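Local coordinates for protein IRMA (Escherichia coli CFT073, PDB 5EK5) that is a secreted virulence-associated protein with a fibronectin-like fold that probably acts as a mimic of interleukin receptors, at residues 48-51 and 55-58. Sequence-based numbering, arbitrary orientation.
Sequences LKDK and TLVT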
# COMPACT_ATOMS: atom_id res chain seq x y z
N LEU B 48 12.63 -0.79 -15.16
CA LEU B 48 12.47 -1.99 -14.35
C LEU B 48 13.85 -2.54 -14.00
O LEU B 48 14.70 -2.71 -14.87
CB LEU B 48 11.63 -3.05 -15.06
CG LEU B 48 10.11 -2.85 -15.14
CD1 LEU B 48 9.74 -1.57 -15.88
CD2 LEU B 48 9.44 -4.05 -15.78
N LYS B 49 14.06 -2.81 -12.71
CA LYS B 49 15.38 -3.18 -12.23
C LYS B 49 15.34 -4.50 -11.48
O LYS B 49 14.31 -4.85 -10.89
CB LYS B 49 15.91 -2.07 -11.31
CG LYS B 49 16.13 -0.74 -12.02
CD LYS B 49 16.63 0.33 -11.06
CE LYS B 49 16.98 1.60 -11.81
NZ LYS B 49 17.68 2.58 -10.94
N ASP B 50 16.44 -5.24 -11.50
CA ASP B 50 16.53 -6.44 -10.68
C ASP B 50 16.85 -6.06 -9.23
O ASP B 50 16.89 -4.87 -8.90
CB ASP B 50 17.56 -7.44 -11.25
CG ASP B 50 18.97 -6.87 -11.33
OD1 ASP B 50 19.33 -5.97 -10.56
OD2 ASP B 50 19.73 -7.35 -12.20
N LYS B 51 17.09 -7.05 -8.38
CA LYS B 51 17.31 -6.78 -6.96
C LYS B 51 18.67 -6.11 -6.72
O LYS B 51 18.88 -5.48 -5.69
CB LYS B 51 17.22 -8.07 -6.15
CG LYS B 51 18.19 -9.16 -6.56
CD LYS B 51 18.03 -10.39 -5.68
CE LYS B 51 18.51 -11.65 -6.38
NZ LYS B 51 18.50 -12.82 -5.46
N THR B 55 19.43 -2.33 -14.54
CA THR B 55 18.30 -2.04 -15.42
C THR B 55 18.01 -3.21 -16.35
O THR B 55 18.92 -3.70 -17.04
CB THR B 55 18.54 -0.77 -16.25
OG1 THR B 55 18.67 0.36 -15.38
CG2 THR B 55 17.40 -0.53 -17.22
N LEU B 56 16.76 -3.66 -16.37
CA LEU B 56 16.35 -4.74 -17.25
C LEU B 56 15.73 -4.17 -18.53
O LEU B 56 16.31 -4.28 -19.61
CB LEU B 56 15.35 -5.65 -16.54
CG LEU B 56 15.82 -6.21 -15.19
CD1 LEU B 56 14.68 -6.88 -14.46
CD2 LEU B 56 16.98 -7.17 -15.38
N VAL B 57 14.56 -3.56 -18.39
CA VAL B 57 13.89 -2.91 -19.50
C VAL B 57 13.36 -1.55 -19.09
O VAL B 57 13.21 -1.26 -17.90
CB VAL B 57 12.71 -3.75 -20.05
CG1 VAL B 57 13.21 -4.96 -20.81
CG2 VAL B 57 11.78 -4.16 -18.91
N THR B 58 13.08 -0.70 -20.07
CA THR B 58 12.43 0.57 -19.81
C THR B 58 11.11 0.61 -20.57
O THR B 58 11.07 0.43 -21.78
CB THR B 58 13.31 1.76 -20.22
OG1 THR B 58 14.50 1.76 -19.42
CG2 THR B 58 12.57 3.07 -20.00
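The carbonyl oxygen of Leu48 accepts the shortest bond of this contact, 2.7 Å from the amide N of Leu56, and with an N-H...O angle of 169° it is nearly straight. Leu48 also gives its own N-H to the O of Val57 at 2.8 Å, so both backbone polar groups of one residue are used by two consecutive residues opposite. The next residue, Lys49, already pairs with Thr55 in a non-hydrogen-bonded antiparallel pair with 4.5 Å between their CA atoms. Leu56 and Val57 together thus lie against Leu48, and the psi of -69° at Leu56, followed by an extended Val57, fits a classic beta bulge in strand 55-63 just after the turn of the hairpin it forms with strand 42-49.

The bulge turns the Leu56 side chain toward 48-51. With CG anti to the carbonyl carbon (chi1 -54°), its CD1 rests against the Lys49–Asp50 peptide, 3.8 Å from Asp50 N, while CD2 approaches Asp50 CB at 4.2 Å. On the sheet face carrying Leu48 and Val57, branch meets branch: Leu48 CD2 lies 3.9 Å from Val57 CG2. Leu48 continues inward onto Leu79 and Thr81 of strand 74-82, in the other sheet of the sandwich. On the face bearing Lys49 and Thr55, Lys49 CE passes 4.1 Å from Thr55 OG1, a van der Waals approach. The Asp50 carboxylate turns to the loop of the hairpin, where OD2 accepts a hydrogen bond from Gln54 NE2.

Two backbone bonds therefore hold strand 55-63, outermost in its sheet within this chain, to strand 42-49 at the bulge, while Leu48 and Val57 both reach strand 74-82, so the hairpin packs on the facing sheet through their side.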